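Local coordinates for protein beta-galactosidase/beta-glucuronidase (Faecalibacterium prausnitzii L2-6, PDB 6MVF) that binds flavin mononucleotide and acts as a glycoside hydrolase family 2 beta-glucuronidase of the human gut microbiome, at residues 444-455 / 477-488. Sequence-based numbering, arbitrary orientation.
Sequences HRITDVESYNHY and NPDICLGISEYG
Glu450 and Leu482 pair in parallel register on neighbouring strands of the family 2 TIM barrel, joined by the beta-alpha-beta crossover through helix 466-476. Gly483 N donates to Glu450 O at 2.9 Å and Tyr452 N to Gly483 O at 3.1 Å, the alternation of a parallel pair. Gly483 lies beside Ser451. At and beyond the corner at Ser485 the contact is buried and tight: the Asn453 amide stacks on the Glu486 carboxylate, planes 20° apart, while its ND2 bonds Asn398 and Glu399. Ser485 OG donates to Asn453 OD1, and Tyr455 OH to Glu486 OE1 in the plane of the tyrosine ring, though both refined lengths are doubtful.

At the opposite end Arg445 and Asp479 are exposed to solvent. Arg445 grips Asp479 side-on, NE to OD2 at 2.9 Å and NH2 to OD1 at 2.9 Å, the two groups nearly coplanar (16°); NH2 also reaches OD1 of Asn477, whose ND2 bonds Phe473 O. Ile480 CD1 lies over one guanidinium face. Inward from this, Glu450, with CG beside its backbone N (chi1 -65°), extends its carboxylate to accept Arg445 N at OE2 (2.8 Å), and His444 ND1 and His433 NE2 at OE1; His444 NE2 bonds Pro438 O. A leucine in its place would probably leave these three donors without their acceptor. The chemistry is consistent with strands joined inside by buried polar groups and backbone bonds, and at the exposed end by a salt bridge.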
loop_
_atom_site.group_PDB
_atom_site.type_symbol
_atom_site.label_atom_id
_atom_site.label_comp_id
_atom_site.label_asym_id
_atom_site.label_seq_id
_atom_site.Cartn_x
_atom_site.Cartn_y
_atom_site.Cartn_z
ATOM N N HIS A 444 -28.207 44.690 -7.883
ATOM C CA HIS A 444 -27.867 44.590 -6.477
ATOM C C HIS A 444 -29.080 44.203 -5.633
ATOM O O HIS A 444 -30.235 44.312 -6.056
ATOM C CB HIS A 444 -27.272 45.901 -5.993
ATOM C CG HIS A 444 -26.155 46.385 -6.857
ATOM N ND1 HIS A 444 -24.922 45.768 -6.890
ATOM C CD2 HIS A 444 -26.086 47.414 -7.738
ATOM C CE1 HIS A 444 -24.138 46.403 -7.741
ATOM N NE2 HIS A 444 -24.820 47.406 -8.269
ATOM N N ARG A 445 -28.795 43.717 -4.426
ATOM C CA ARG A 445 -29.803 43.332 -3.447
ATOM C C ARG A 445 -30.684 42.175 -3.916
ATOM O O ARG A 445 -31.728 41.908 -3.305
ATOM C CB ARG A 445 -30.659 44.549 -3.041
ATOM C CG ARG A 445 -29.770 45.734 -2.732
ATOM C CD ARG A 445 -30.425 46.926 -2.086
ATOM N NE ARG A 445 -29.371 47.735 -1.469
ATOM C CZ ARG A 445 -28.554 48.538 -2.154
ATOM N NH1 ARG A 445 -28.700 48.637 -3.467
ATOM N NH2 ARG A 445 -27.593 49.228 -1.541
ATOM N N ILE A 446 -30.290 41.466 -4.976
ATOM C CA ILE A 446 -30.983 40.234 -5.338
ATOM C C ILE A 446 -30.530 39.083 -4.447
ATOM O O ILE A 446 -31.354 38.336 -3.903
ATOM C CB ILE A 446 -30.755 39.891 -6.823
ATOM C CG1 ILE A 446 -31.399 40.922 -7.746
ATOM C CG2 ILE A 446 -31.295 38.495 -7.134
ATOM C CD1 ILE A 446 -31.261 40.567 -9.217
ATOM N N THR A 447 -29.216 38.927 -4.291
ATOM C CA THR A 447 -28.620 37.832 -3.539
ATOM C C THR A 447 -28.214 38.304 -2.141
ATOM O O THR A 447 -28.156 39.502 -1.855
ATOM C CB THR A 447 -27.419 37.252 -4.305
ATOM O OG1 THR A 447 -26.435 38.273 -4.540
ATOM C CG2 THR A 447 -27.868 36.645 -5.655
ATOM N N ASP A 448 -27.951 37.331 -1.256
ATOM C CA ASP A 448 -27.640 37.631 0.146
ATOM C C ASP A 448 -26.329 38.401 0.295
ATOM O O ASP A 448 -26.180 39.215 1.219
ATOM C CB ASP A 448 -27.566 36.340 0.981
ATOM C CG ASP A 448 -28.844 35.494 0.901
ATOM O OD1 ASP A 448 -29.961 36.065 0.930
ATOM O OD2 ASP A 448 -28.727 34.246 0.815
ATOM N N VAL A 449 -25.355 38.129 -0.568
ATOM C CA VAL A 449 -24.071 38.812 -0.565
ATOM C C VAL A 449 -23.699 39.040 -2.027
ATOM O O VAL A 449 -24.381 38.569 -2.942
ATOM C CB VAL A 449 -22.973 38.022 0.192
ATOM C CG1 VAL A 449 -23.353 37.818 1.664
ATOM C CG2 VAL A 449 -22.703 36.668 -0.472
ATOM N N GLU A 450 -22.621 39.797 -2.244
ATOM C CA GLU A 450 -22.321 40.339 -3.566
ATOM C C GLU A 450 -20.823 40.563 -3.690
ATOM O O GLU A 450 -20.151 40.908 -2.715
ATOM C CB GLU A 450 -23.044 41.671 -3.841
ATOM C CG GLU A 450 -24.562 41.584 -3.909
ATOM C CD GLU A 450 -25.214 42.874 -4.420
ATOM O OE1 GLU A 450 -24.826 43.362 -5.514
ATOM O OE2 GLU A 450 -26.116 43.405 -3.725
ATOM N N SER A 451 -20.313 40.397 -4.905
ATOM C CA SER A 451 -18.899 40.631 -5.136
ATOM C C SER A 451 -18.676 41.260 -6.507
ATOM O O SER A 451 -19.472 41.089 -7.437
ATOM C CB SER A 451 -18.082 39.335 -5.007
ATOM O OG SER A 451 -17.933 38.947 -3.649
ATOM N N TYR A 452 -17.561 41.967 -6.623
ATOM C CA TYR A 452 -17.145 42.577 -7.872
ATOM C C TYR A 452 -15.854 41.948 -8.386
ATOM O O TYR A 452 -14.988 41.524 -7.612
ATOM C CB TYR A 452 -16.948 44.082 -7.707
ATOM C CG TYR A 452 -18.173 44.922 -7.970
ATOM C CD1 TYR A 452 -19.105 45.144 -6.979
ATOM C CD2 TYR A 452 -18.373 45.529 -9.206
ATOM C CE1 TYR A 452 -20.216 45.948 -7.208
ATOM C CE2 TYR A 452 -19.478 46.337 -9.449
ATOM C CZ TYR A 452 -20.402 46.545 -8.440
ATOM O OH TYR A 452 -21.518 47.339 -8.658
ATOM N N ASN A 453 -15.749 41.890 -9.714
ATOM C CA ASN A 453 -14.520 41.520 -10.398
ATOM C C ASN A 453 -13.799 42.807 -10.819
ATOM O O ASN A 453 -14.245 43.506 -11.739
ATOM C CB ASN A 453 -14.835 40.630 -11.599
ATOM C CG ASN A 453 -15.455 39.298 -11.197
ATOM O OD1 ASN A 453 -15.533 38.961 -10.017
ATOM N ND2 ASN A 453 -15.884 38.527 -12.184
ATOM N N HIS A 454 -12.680 43.125 -10.161
ATOM C CA HIS A 454 -11.953 44.349 -10.457
ATOM C C HIS A 454 -10.512 44.067 -10.855
ATOM O O HIS A 454 -9.852 43.188 -10.286
ATOM C CB HIS A 454 -11.972 45.293 -9.269
ATOM C CG HIS A 454 -13.254 46.046 -9.138
ATOM N ND1 HIS A 454 -13.807 46.751 -10.187
ATOM C CD2 HIS A 454 -14.105 46.186 -8.095
ATOM C CE1 HIS A 454 -14.947 47.293 -9.793
ATOM N NE2 HIS A 454 -15.147 46.968 -8.527
ATOM N N TYR A 455 -10.020 44.845 -11.822
ATOM C CA TYR A 455 -8.641 44.727 -12.274
ATOM C C TYR A 455 -8.001 46.104 -12.408
ATOM O O TYR A 455 -7.232 46.369 -13.338
ATOM C CB TYR A 455 -8.555 43.951 -13.588
ATOM C CG TYR A 455 -9.011 42.502 -13.520
ATOM C CD1 TYR A 455 -8.104 41.479 -13.220
ATOM C CD2 TYR A 455 -10.336 42.149 -13.781
ATOM C CE1 TYR A 455 -8.499 40.149 -13.168
ATOM C CE2 TYR A 455 -10.743 40.816 -13.728
ATOM C CZ TYR A 455 -9.814 39.821 -13.416
ATOM O OH TYR A 455 -10.191 38.504 -13.374
ATOM N N ASN A 477 -23.117 52.047 0.246
ATOM C CA ASN A 477 -24.023 50.900 0.349
ATOM C C ASN A 477 -23.765 50.148 1.647
ATOM O O ASN A 477 -23.439 48.961 1.633
ATOM C CB ASN A 477 -23.864 49.967 -0.849
ATOM C CG ASN A 477 -24.009 50.674 -2.166
ATOM O OD1 ASN A 477 -25.122 50.870 -2.652
ATOM N ND2 ASN A 477 -22.879 51.026 -2.783
ATOM N N PRO A 478 -23.942 50.803 2.799
ATOM C CA PRO A 478 -23.639 50.137 4.077
ATOM C C PRO A 478 -24.549 48.954 4.404
ATOM O O PRO A 478 -24.395 48.363 5.481
ATOM C CB PRO A 478 -23.825 51.264 5.098
ATOM C CG PRO A 478 -24.891 52.111 4.486
ATOM C CD PRO A 478 -24.596 52.107 3.005
ATOM N N ASP A 479 -25.496 48.604 3.531
ATOM C CA ASP A 479 -26.377 47.458 3.720
ATOM C C ASP A 479 -25.979 46.262 2.861
ATOM O O ASP A 479 -26.596 45.196 2.977
ATOM C CB ASP A 479 -27.836 47.852 3.420
ATOM C CG ASP A 479 -28.067 48.254 1.943
ATOM O OD1 ASP A 479 -27.196 48.925 1.327
ATOM O OD2 ASP A 479 -29.150 47.907 1.407
ATOM N N ILE A 480 -24.977 46.417 1.996
ATOM C CA ILE A 480 -24.537 45.352 1.106
ATOM C C ILE A 480 -23.261 44.740 1.670
ATOM O O ILE A 480 -22.362 45.462 2.118
ATOM C CB ILE A 480 -24.322 45.871 -0.328
ATOM C CG1 ILE A 480 -25.640 46.387 -0.916
ATOM C CG2 ILE A 480 -23.749 44.765 -1.211
ATOM C CD1 ILE A 480 -25.621 46.635 -2.430
ATOM N N CYS A 481 -23.201 43.407 1.681
ATOM C CA CYS A 481 -21.981 42.688 2.017
ATOM C C CYS A 481 -21.128 42.621 0.765
ATOM O O CYS A 481 -21.485 41.928 -0.188
ATOM C CB CYS A 481 -22.294 41.287 2.526
ATOM S SG CYS A 481 -23.454 41.219 3.896
ATOM N N LEU A 482 -20.012 43.347 0.761
ATOM C CA LEU A 482 -19.132 43.443 -0.395
ATOM C C LEU A 482 -17.974 42.455 -0.268
ATOM O O LEU A 482 -17.310 42.387 0.776
ATOM C CB LEU A 482 -18.593 44.865 -0.557
ATOM C CG LEU A 482 -17.621 45.023 -1.721
ATOM C CD1 LEU A 482 -18.376 44.866 -3.024
ATOM C CD2 LEU A 482 -16.832 46.336 -1.685
ATOM N N GLY A 483 -17.756 41.676 -1.331
ATOM C CA GLY A 483 -16.529 40.933 -1.496
ATOM C C GLY A 483 -15.936 41.225 -2.862
ATOM O O GLY A 483 -16.545 41.909 -3.687
ATOM N N ILE A 484 -14.731 40.708 -3.087
ATOM C CA ILE A 484 -14.069 40.822 -4.382
ATOM C C ILE A 484 -13.870 39.412 -4.924
ATOM O O ILE A 484 -12.979 38.679 -4.466
ATOM C CB ILE A 484 -12.742 41.598 -4.299
ATOM C CG1 ILE A 484 -13.011 43.043 -3.856
ATOM C CG2 ILE A 484 -12.001 41.576 -5.646
ATOM C CD1 ILE A 484 -14.108 43.778 -4.677
ATOM N N SER A 485 -14.701 39.033 -5.904
ATOM C CA SER A 485 -14.694 37.670 -6.427
ATOM C C SER A 485 -13.590 37.417 -7.445
ATOM O O SER A 485 -13.272 36.255 -7.701
ATOM C CB SER A 485 -16.053 37.338 -7.051
ATOM O OG SER A 485 -16.536 38.423 -7.832
ATOM N N GLU A 486 -13.053 38.465 -8.075
ATOM C CA GLU A 486 -11.860 38.372 -8.910
ATOM C C GLU A 486 -11.089 39.667 -8.782
ATOM O O GLU A 486 -11.674 40.756 -8.798
ATOM C CB GLU A 486 -12.123 38.157 -10.413
ATOM C CG GLU A 486 -13.019 37.016 -10.788
ATOM C CD GLU A 486 -13.127 36.833 -12.296
ATOM O OE1 GLU A 486 -12.389 37.527 -13.045
ATOM O OE2 GLU A 486 -13.953 35.988 -12.730
ATOM N N TYR A 487 -9.779 39.518 -8.646
ATOM C CA TYR A 487 -8.790 40.561 -8.836
ATOM C C TYR A 487 -7.491 39.841 -9.161
ATOM O O TYR A 487 -7.307 38.682 -8.782
ATOM C CB TYR A 487 -8.644 41.446 -7.594
ATOM C CG TYR A 487 -8.007 40.774 -6.400
ATOM C CD1 TYR A 487 -8.768 40.011 -5.505
ATOM C CD2 TYR A 487 -6.645 40.898 -6.163
ATOM C CE1 TYR A 487 -8.169 39.396 -4.402
ATOM C CE2 TYR A 487 -6.043 40.296 -5.073
ATOM C CZ TYR A 487 -6.803 39.552 -4.195
ATOM O OH TYR A 487 -6.179 38.981 -3.110
ATOM N N GLY A 488 -6.602 40.502 -9.880
ATOM C CA GLY A 488 -5.368 39.842 -10.240
ATOM C C GLY A 488 -4.664 40.565 -11.371
ATOM O O GLY A 488 -5.052 41.648 -11.780
HETATM O O HOH W 1 -25.440 41.953 0.621
#